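Local coordinates for protein PrgB (Enterococcus faecalis, PDB 6EVU) that binds and compacts DNA, probably through the adhesin domain present here, and so promotes cell aggregation, biofilm formation and conjugation, at residues S202-T205 against H210-F213; S215-G218 against A222-Y225; V231-Q234 against K238-S241. All coordinates share one frame; numbering follows the deposited sequence.

Contact 1 of 3, residues S202-T205 against H210-F213; sequences SSLT and HAEF
Ser-203 and His-210 hold each other by two hydrogen bonds where the loop 202-205 meets the start of strand 211-215. The setting is an isolated beta bridge, Ser-202 with Ala-211, and an ST turn on the loop side. In the first bond Ser-203 N donates to His-210 O at 2.8 Å, almost straight at 178°. In the second, His-210 N donates to Ser-203 OG over 3.0 Å. The hydroxyl lies between the backbone N and the carbonyl carbon of its own residue (chi1 62°), which turns it back to the backbone of His-210. The imidazole stands obliquely to the hydroxyl, with ND1 3.8 Å from Ser-203 OG.

Beside these bonds the backbones come very close, the CA atoms of Ser-202 and Ala-211 being 4.0 Å apart. Ser-202 CA also makes a CH...O contact with His-210 O, so this carbonyl takes the N-H of Ser-203 and the weaker CA-H of Ser-202.

The next layer lies within and behind the loop. Leu-204 N donates to Ser-202 OG at 3.3 Å, which closes the ST turn. The same hydroxyl is hydrogen-bonded to Ser-241 O, its stronger partner. Ala-211 pairs through its backbone with Thr-287, which puts the contact at the border of the large antiparallel sheet of this adhesin domain. Tyr-240 packs on both Leu-204 and Ala-211. Leu-204 lays one methyl on each of two residues. CD2 rests near His-210 CA at 3.8 Å, while CD1 presses on Ala-211 CB at 3.5 Å, tighter than a usual carbon contact.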
ATOM      1  N   SER A 202      -7.647 -10.664  -1.623  1.00 54.04           N
ATOM      2  CA  SER A 202      -7.177 -11.909  -1.041  1.00 43.81           C
ATOM      3  C   SER A 202      -7.751 -13.091  -1.802  1.00 48.43           C
ATOM      4  O   SER A 202      -8.937 -13.102  -2.160  1.00 52.96           O
ATOM      5  CB  SER A 202      -7.563 -12.030   0.426  1.00 53.47           C
ATOM      6  OG  SER A 202      -7.154 -13.294   0.905  1.00 54.75           O
ATOM      7  N   SER A 203      -6.894 -14.077  -2.044  1.00 50.62           N
ATOM      8  CA  SER A 203      -7.260 -15.327  -2.685  1.00 53.63           C
ATOM      9  C   SER A 203      -6.993 -16.508  -1.756  1.00 45.29           C
ATOM     10  O   SER A 203      -6.932 -17.653  -2.205  1.00 55.42           O
ATOM     11  CB  SER A 203      -6.486 -15.470  -3.993  1.00 52.05           C
ATOM     12  OG  SER A 203      -5.093 -15.515  -3.707  1.00 47.71           O
ATOM     13  N   LEU A 204      -6.868 -16.241  -0.457  1.00 56.06           N
ATOM     14  CA  LEU A 204      -6.390 -17.225   0.506  1.00 48.10           C
ATOM     15  C   LEU A 204      -7.378 -18.375   0.669  1.00 56.49           C
ATOM     16  O   LEU A 204      -8.583 -18.162   0.847  1.00 62.18           O
ATOM     17  CB  LEU A 204      -6.170 -16.574   1.865  1.00 53.21           C
ATOM     18  CG  LEU A 204      -4.863 -15.796   2.048  1.00 44.19           C
ATOM     19  CD1 LEU A 204      -5.001 -15.016   3.325  1.00 49.53           C
ATOM     20  CD2 LEU A 204      -3.653 -16.737   2.095  1.00 52.39           C
ATOM     21  N   THR A 205      -6.851 -19.594   0.629  1.00 56.71           N
ATOM     22  CA  THR A 205      -7.626 -20.795   0.898  1.00 61.05           C
ATOM     23  C   THR A 205      -6.762 -21.733   1.730  1.00 68.86           C
ATOM     24  O   THR A 205      -5.610 -21.428   2.047  1.00 66.38           O
ATOM     25  CB  THR A 205      -8.072 -21.454  -0.406  1.00 58.74           C
ATOM     26  OG1 THR A 205      -6.950 -22.068  -1.042  1.00 60.61           O
ATOM     27  CG2 THR A 205      -8.737 -20.455  -1.353  1.00 69.06           C
ATOM     28  N   HIS A 210      -3.045 -16.024  -1.643  1.00 48.57           N
ATOM     29  CA  HIS A 210      -2.286 -14.997  -0.934  1.00 44.46           C
ATOM     30  C   HIS A 210      -3.206 -13.832  -0.625  1.00 35.60           C
ATOM     31  O   HIS A 210      -4.248 -13.663  -1.263  1.00 50.32           O
ATOM     32  CB  HIS A 210      -1.056 -14.523  -1.743  1.00 40.10           C
ATOM     33  CG  HIS A 210      -1.358 -13.548  -2.837  1.00 38.54           C
ATOM     34  ND1 HIS A 210      -1.694 -13.940  -4.116  1.00 35.31           N
ATOM     35  CD2 HIS A 210      -1.328 -12.195  -2.854  1.00 32.71           C
ATOM     36  CE1 HIS A 210      -1.888 -12.864  -4.862  1.00 34.76           C
ATOM     37  NE2 HIS A 210      -1.675 -11.793  -4.121  1.00 38.15           N
ATOM     38  N   ALA A 211      -2.783 -12.980   0.310  1.00 45.78           N
ATOM     39  CA  ALA A 211      -3.558 -11.777   0.606  1.00 40.92           C
ATOM     40  C   ALA A 211      -2.634 -10.572   0.709  1.00 41.04           C
ATOM     41  O   ALA A 211      -1.520 -10.697   1.216  1.00 37.93           O
ATOM     42  CB  ALA A 211      -4.337 -11.883   1.915  1.00 43.37           C
ATOM     43  N   GLU A 212      -3.116  -9.433   0.211  1.00 36.03           N
ATOM     44  CA  GLU A 212      -2.519  -8.124   0.507  1.00 34.23           C
ATOM     45  C   GLU A 212      -3.010  -7.659   1.878  1.00 40.66           C
ATOM     46  O   GLU A 212      -4.185  -7.877   2.236  1.00 44.98           O
ATOM     47  CB  GLU A 212      -2.848  -7.100  -0.587  1.00 34.39           C
ATOM     48  CG  GLU A 212      -2.528  -7.643  -1.952  1.00 32.51           C
ATOM     49  CD  GLU A 212      -2.408  -6.601  -3.034  1.00 40.35           C
ATOM     50  OE1 GLU A 212      -2.762  -5.426  -2.792  1.00 37.67           O
ATOM     51  OE2 GLU A 212      -2.016  -6.975  -4.164  1.00 33.58           O
ATOM     52  N   PHE A 213      -2.092  -7.089   2.675  1.00 33.78           N
ATOM     53  CA  PHE A 213      -2.366  -6.695   4.064  1.00 41.70           C
ATOM     54  C   PHE A 213      -1.734  -5.349   4.386  1.00 36.92           C
ATOM     55  O   PHE A 213      -0.884  -4.837   3.640  1.00 29.84           O
ATOM     56  CB  PHE A 213      -1.821  -7.737   5.076  1.00 32.09           C
ATOM     57  CG  PHE A 213      -0.294  -7.872   5.066  1.00 32.88           C
ATOM     58  CD1 PHE A 213       0.499  -7.069   5.878  1.00 38.81           C
ATOM     59  CD2 PHE A 213       0.310  -8.847   4.273  1.00 32.96           C
ATOM     60  CE1 PHE A 213       1.869  -7.196   5.889  1.00 39.53           C
ATOM     61  CE2 PHE A 213       1.696  -9.009   4.291  1.00 34.20           C
ATOM     62  CZ  PHE A 213       2.480  -8.187   5.080  1.00 34.32           C
TER

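Contact 2 of 3, residues S215-G218 against A222-Y225; sequences SDFG and AFKY
Phe-217 turns its ring to Phe-223, and every close approach across the two segments involves this side chain. Segment 215-218 leaves strand 211-215, and segment 222-225 lies on strand 221-225. No hydrogen bond joins the two segments; the ring packs on the Phe-223 side chain and on the Ala-222 to Phe-223 peptide.

The CB of Phe-217 points to the other segment. CG stands anti to the carbonyl carbon (chi1 -79°) and carries the ring out over the backbone of strand 221-225. CG itself lies 4.0 Å from Phe-223 N. Along one side of the ring, CD2 passes Ala-222 C at 4.1 Å, so a peptide group lies under this part of the face. Along the other side, CD1 approaches Phe-223 CB, and CE1 comes closer to the same carbon, at 3.6 Å. At the tip, CZ meets Phe-223 CB again and also reaches Phe-223 CD2, 4.0 Å away.

The main interaction is therefore CH-pi. Phe-223 CB lies 4.0 Å from the centroid of the Phe-217 ring, 25° off the normal and shifted to the rim. The two rings do not stack on each other. CZ of Phe-217 sits at the edge of the Phe-223 ring, near its plane. The Phe-223 ring extends along its own strand (chi1 177°, CG opposite the amide nitrogen), and Phe-217 meets its CB and the near edge of the ring, at CD2.

Tyr-195 and Leu-197 of strand 193-197 touch Phe-217, and Phe-223 stacks its ring with Phe-239 of strand 239-240. Gly-218 is hydrogen-bonded through its backbone to Ser-281 of strand 280-287, and Ala-222 likewise to Leu-275 of strand 272-276. Phe-217 thus bridges the large sheet and the three-stranded sheet in which 221-225 is an outermost strand.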
ATOM      1  N   SER A 215      -0.122  -3.674   8.294  1.00 32.97           N
ATOM      2  CA  SER A 215       0.286  -4.130   9.626  1.00 35.35           C
ATOM      3  C   SER A 215       1.204  -3.080  10.242  1.00 36.20           C
ATOM      4  O   SER A 215       1.571  -2.091   9.589  1.00 30.96           O
ATOM      5  CB  SER A 215       0.996  -5.485   9.554  1.00 39.26           C
ATOM      6  OG  SER A 215       2.219  -5.290   8.862  1.00 37.28           O
ATOM      7  N   ASP A 216       1.633  -3.346  11.490  1.00 32.09           N
ATOM      8  CA  ASP A 216       2.683  -2.579  12.156  1.00 37.40           C
ATOM      9  C   ASP A 216       2.407  -1.076  12.083  1.00 29.71           C
ATOM     10  O   ASP A 216       3.257  -0.259  11.723  1.00 34.15           O
ATOM     11  CB  ASP A 216       4.048  -2.923  11.586  1.00 38.43           C
ATOM     12  CG  ASP A 216       4.304  -4.406  11.620  1.00 43.08           C
ATOM     13  OD1 ASP A 216       4.358  -4.940  12.738  1.00 42.23           O
ATOM     14  OD2 ASP A 216       4.381  -5.029  10.535  1.00 47.45           O
ATOM     15  N   PHE A 217       1.202  -0.717  12.505  1.00 31.34           N
ATOM     16  CA  PHE A 217       0.872   0.697  12.535  1.00 37.07           C
ATOM     17  C   PHE A 217       1.805   1.380  13.527  1.00 37.90           C
ATOM     18  O   PHE A 217       2.057   0.853  14.611  1.00 36.84           O
ATOM     19  CB  PHE A 217      -0.613   0.869  12.872  1.00 33.55           C
ATOM     20  CG  PHE A 217      -1.480   0.625  11.659  1.00 35.68           C
ATOM     21  CD1 PHE A 217      -1.773  -0.671  11.244  1.00 33.88           C
ATOM     22  CD2 PHE A 217      -1.821   1.688  10.826  1.00 33.21           C
ATOM     23  CE1 PHE A 217      -2.481  -0.894  10.047  1.00 36.21           C
ATOM     24  CE2 PHE A 217      -2.564   1.492   9.627  1.00 32.00           C
ATOM     25  CZ  PHE A 217      -2.901   0.204   9.247  1.00 35.45           C
ATOM     26  N   GLY A 218       2.443   2.466  13.092  1.00 34.92           N
ATOM     27  CA  GLY A 218       3.464   3.105  13.890  1.00 35.62           C
ATOM     28  C   GLY A 218       2.878   3.835  15.086  1.00 35.18           C
ATOM     29  O   GLY A 218       1.667   3.815  15.375  1.00 33.67           O
ATOM     30  N   ALA A 222      -3.397   3.999  14.104  1.00 37.85           N
ATOM     31  CA  ALA A 222      -4.199   2.807  14.372  1.00 38.76           C
ATOM     32  C   ALA A 222      -5.056   2.437  13.168  1.00 45.87           C
ATOM     33  O   ALA A 222      -5.541   3.309  12.433  1.00 42.02           O
ATOM     34  CB  ALA A 222      -5.085   2.984  15.609  1.00 40.97           C
ATOM     35  N   PHE A 223      -5.260   1.125  12.998  1.00 37.45           N
ATOM     36  CA  PHE A 223      -6.197   0.600  12.017  1.00 38.33           C
ATOM     37  C   PHE A 223      -7.620   0.589  12.591  1.00 42.73           C
ATOM     38  O   PHE A 223      -7.841   0.261  13.763  1.00 45.80           O
ATOM     39  CB  PHE A 223      -5.782  -0.806  11.593  1.00 44.20           C
ATOM     40  CG  PHE A 223      -6.740  -1.474  10.621  1.00 41.43           C
ATOM     41  CD1 PHE A 223      -7.929  -2.066  11.074  1.00 45.63           C
ATOM     42  CD2 PHE A 223      -6.443  -1.553   9.281  1.00 46.33           C
ATOM     43  CE1 PHE A 223      -8.786  -2.697  10.183  1.00 49.42           C
ATOM     44  CE2 PHE A 223      -7.300  -2.175   8.388  1.00 40.08           C
ATOM     45  CZ  PHE A 223      -8.484  -2.744   8.843  1.00 41.99           C
ATOM     46  N   LYS A 224      -8.596   0.915  11.751  1.00 42.61           N
ATOM     47  CA  LYS A 224     -10.002   0.889  12.141  1.00 42.85           C
ATOM     48  C   LYS A 224     -10.814   0.108  11.113  1.00 48.07           C
ATOM     49  O   LYS A 224     -10.662   0.331   9.910  1.00 46.21           O
ATOM     50  CB  LYS A 224     -10.538   2.322  12.276  1.00 42.89           C
ATOM     51  CG  LYS A 224     -10.026   3.067  13.503  1.00 56.55           C
ATOM     52  CD  LYS A 224     -10.578   2.423  14.788  1.00 64.37           C
ATOM     53  CE  LYS A 224     -10.526   3.344  15.975  1.00 68.40           C
ATOM     54  NZ  LYS A 224     -11.235   2.721  17.122  1.00 72.96           N
ATOM     55  N   TYR A 225     -11.693  -0.784  11.588  1.00 40.74           N
ATOM     56  CA  TYR A 225     -12.491  -1.661  10.735  1.00 45.32           C
ATOM     57  C   TYR A 225     -13.646  -0.887  10.096  1.00 45.10           C
ATOM     58  O   TYR A 225     -14.255  -0.019  10.730  1.00 56.58           O
ATOM     59  CB  TYR A 225     -13.064  -2.832  11.564  1.00 49.32           C
ATOM     60  CG  TYR A 225     -14.021  -3.760  10.821  1.00 58.43           C
ATOM     61  CD1 TYR A 225     -13.579  -4.570   9.780  1.00 47.48           C
ATOM     62  CD2 TYR A 225     -15.379  -3.820  11.158  1.00 55.29           C
ATOM     63  CE1 TYR A 225     -14.442  -5.420   9.103  1.00 51.80           C
ATOM     64  CE2 TYR A 225     -16.270  -4.679  10.474  1.00 55.63           C
ATOM     65  CZ  TYR A 225     -15.781  -5.476   9.445  1.00 49.13           C
ATOM     66  OH  TYR A 225     -16.611  -6.309   8.750  1.00 63.51           O
TER

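Contact 3 of 3, residues V231-Q234 against K238-S241; sequences VKKQ and KFYS
Lys-233 and Phe-239 face each other as a non-hydrogen-bonded pair in a short antiparallel beta hairpin. Three backbone hydrogen bonds join the strands. Gln-234 N to Lys-238 O is the short one, 2.8 Å. Lys-232 and Tyr-240 form the hydrogen-bonded pair, but both of its bonds are weak, 3.4 Å for Lys-232 N to Tyr-240 O and 3.3 Å for Tyr-240 N to Lys-232 O. Phe-239 CA points a C-H at Lys-232 O, and Lys-233 CA one at Lys-238 O.

Two CH-pi contacts follow. The extended Lys-233 chain runs over the Phe-239 ring, its CG 4.1 Å from the centroid. Gln-234 CG, anti to its own carbonyl carbon (chi1 -56°), is set over a face of the Tyr-240 ring, 3.7 Å from the centroid. The hydroxyl of that ring is hydrogen-bonded to Asp-236 in the turn. Of purely apolar pairs, Val-231 CG1 meets Phe-239 CB at 4.2 Å.

Outside the hairpin, Lys-233 forms a salt bridge with Glu-6 of helix 4-13, and Lys-232 reaches Asn-13 at the end of that helix. Phe-239 is hydrogen-bonded through its backbone to Val-214 of strand 211-215, and Val-231 touches Phe-223 of strand 221-225.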
ATOM      1  N   VAL A 231     -11.613  -7.245   5.462  1.00 52.85           N
ATOM      2  CA  VAL A 231     -10.276  -6.966   5.982  1.00 44.78           C
ATOM      3  C   VAL A 231     -10.396  -6.706   7.473  1.00 46.81           C
ATOM      4  O   VAL A 231     -11.059  -5.744   7.890  1.00 48.50           O
ATOM      5  CB  VAL A 231      -9.674  -5.739   5.285  1.00 41.22           C
ATOM      6  CG1 VAL A 231      -8.326  -5.348   5.939  1.00 44.62           C
ATOM      7  CG2 VAL A 231      -9.485  -5.984   3.808  1.00 44.12           C
ATOM      8  N   LYS A 232      -9.768  -7.558   8.279  1.00 44.56           N
ATOM      9  CA  LYS A 232      -9.883  -7.485   9.736  1.00 51.94           C
ATOM     10  C   LYS A 232      -8.643  -8.129  10.334  1.00 44.33           C
ATOM     11  O   LYS A 232      -7.926  -8.865   9.659  1.00 48.50           O
ATOM     12  CB  LYS A 232     -11.173  -8.160  10.295  1.00 57.07           C
ATOM     13  CG  LYS A 232     -11.567  -9.495   9.657  1.00 58.54           C
ATOM     14  CD  LYS A 232     -12.985  -9.970  10.091  1.00 58.74           C
ATOM     15  CE  LYS A 232     -14.139  -9.080   9.555  1.00 66.72           C
ATOM     16  NZ  LYS A 232     -15.504  -9.737   9.482  1.00 78.22           N
ATOM     17  N   LYS A 233      -8.381  -7.811  11.601  1.00 47.25           N
ATOM     18  CA  LYS A 233      -7.143  -8.238  12.253  1.00 44.74           C
ATOM     19  C   LYS A 233      -7.087  -9.749  12.461  1.00 53.02           C
ATOM     20  O   LYS A 233      -8.020 -10.346  12.997  1.00 56.62           O
ATOM     21  CB  LYS A 233      -6.961  -7.530  13.591  1.00 52.76           C
ATOM     22  CG  LYS A 233      -5.557  -7.742  14.154  1.00 53.05           C
ATOM     23  CD  LYS A 233      -5.303  -6.932  15.404  1.00 56.75           C
ATOM     24  CE  LYS A 233      -3.799  -6.873  15.667  1.00 66.78           C
ATOM     25  NZ  LYS A 233      -3.542  -6.597  17.102  1.00 76.92           N
ATOM     26  N   GLN A 234      -5.978 -10.358  12.051  1.00 50.01           N
ATOM     27  CA  GLN A 234      -5.787 -11.797  12.136  1.00 54.42           C
ATOM     28  C   GLN A 234      -4.887 -12.157  13.309  1.00 52.87           C
ATOM     29  O   GLN A 234      -4.284 -11.295  13.956  1.00 54.21           O
ATOM     30  CB  GLN A 234      -5.187 -12.327  10.836  1.00 54.42           C
ATOM     31  CG  GLN A 234      -6.036 -11.959   9.676  1.00 52.17           C
ATOM     32  CD  GLN A 234      -7.433 -12.472   9.861  1.00 52.86           C
ATOM     33  OE1 GLN A 234      -8.402 -11.739   9.708  1.00 60.29           O
ATOM     34  NE2 GLN A 234      -7.552 -13.748  10.217  1.00 62.29           N
ATOM     35  N   LYS A 238      -1.678  -8.990  11.523  1.00 45.83           N
ATOM     36  CA  LYS A 238      -1.886  -8.271  10.282  1.00 46.22           C
ATOM     37  C   LYS A 238      -3.376  -8.156   9.963  1.00 48.26           C
ATOM     38  O   LYS A 238      -4.219  -8.906  10.472  1.00 41.32           O
ATOM     39  CB  LYS A 238      -1.160  -8.983   9.138  1.00 47.01           C
ATOM     40  CG  LYS A 238       0.354  -9.204   9.371  1.00 38.33           C
ATOM     41  CD  LYS A 238       0.884 -10.190   8.343  1.00 40.48           C
ATOM     42  CE  LYS A 238       2.202 -10.843   8.822  1.00 50.42           C
ATOM     43  NZ  LYS A 238       2.394 -12.210   8.245  1.00 51.46           N
ATOM     44  N   PHE A 239      -3.688  -7.234   9.073  1.00 35.67           N
ATOM     45  CA  PHE A 239      -5.056  -6.935   8.687  1.00 45.58           C
ATOM     46  C   PHE A 239      -5.213  -7.340   7.221  1.00 44.73           C
ATOM     47  O   PHE A 239      -4.593  -6.731   6.344  1.00 39.51           O
ATOM     48  CB  PHE A 239      -5.329  -5.450   8.915  1.00 38.68           C
ATOM     49  CG  PHE A 239      -5.134  -4.983  10.356  1.00 39.94           C
ATOM     50  CD1 PHE A 239      -3.886  -4.616  10.845  1.00 36.75           C
ATOM     51  CD2 PHE A 239      -6.233  -4.895  11.232  1.00 39.91           C
ATOM     52  CE1 PHE A 239      -3.718  -4.142  12.159  1.00 43.07           C
ATOM     53  CE2 PHE A 239      -6.066  -4.434  12.543  1.00 47.88           C
ATOM     54  CZ  PHE A 239      -4.818  -4.068  13.013  1.00 37.69           C
ATOM     55  N   TYR A 240      -6.017  -8.369   6.963  1.00 42.70           N
ATOM     56  CA  TYR A 240      -6.328  -8.794   5.608  1.00 39.65           C
ATOM     57  C   TYR A 240      -7.542  -9.706   5.622  1.00 51.87           C
ATOM     58  O   TYR A 240      -8.057 -10.080   6.682  1.00 59.97           O
ATOM     59  CB  TYR A 240      -5.144  -9.514   4.950  1.00 41.78           C
ATOM     60  CG  TYR A 240      -4.680 -10.721   5.739  1.00 40.84           C
ATOM     61  CD1 TYR A 240      -3.785 -10.579   6.796  1.00 44.04           C
ATOM     62  CD2 TYR A 240      -5.141 -11.998   5.444  1.00 41.15           C
ATOM     63  CE1 TYR A 240      -3.315 -11.665   7.519  1.00 43.80           C
ATOM     64  CE2 TYR A 240      -4.690 -13.132   6.195  1.00 46.33           C
ATOM     65  CZ  TYR A 240      -3.762 -12.948   7.228  1.00 46.46           C
ATOM     66  OH  TYR A 240      -3.303 -14.033   7.962  1.00 50.21           O
ATOM     67  N   SER A 241      -7.998 -10.069   4.426  1.00 45.28           N
ATOM     68  CA  SER A 241      -9.084 -11.037   4.333  1.00 47.12           C
ATOM     69  C   SER A 241      -8.497 -12.434   4.353  1.00 49.75           C
ATOM     70  O   SER A 241      -7.735 -12.790   3.438  1.00 47.09           O
ATOM     71  CB  SER A 241      -9.921 -10.850   3.076  1.00 53.21           C
ATOM     72  OG  SER A 241     -10.832 -11.954   2.914  1.00 52.43           O
TER

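How the contacts relate
The contacts follow in series along the chain, contact 1 first and contact 3 last. The centres of contacts 1 and 2 lie about 18 Å apart, and they are joined through the sequence of strand 211-215, which edges the large sheet. Contact 3 lies about 10 Å from the centre of each and touches both. Ser-241, Tyr-240, Phe-239 and Lys-238 meet contact 1, while Phe-239, Val-231 and Lys-238 also meet contact 2. The hairpin 231-241 therefore packs between the loop at 202-205 and strand 221-225. All three belong to the glucan-binding protein C-like region of this adhesin domain, and together they lie where small sheets and loops pack on the edge of the large one.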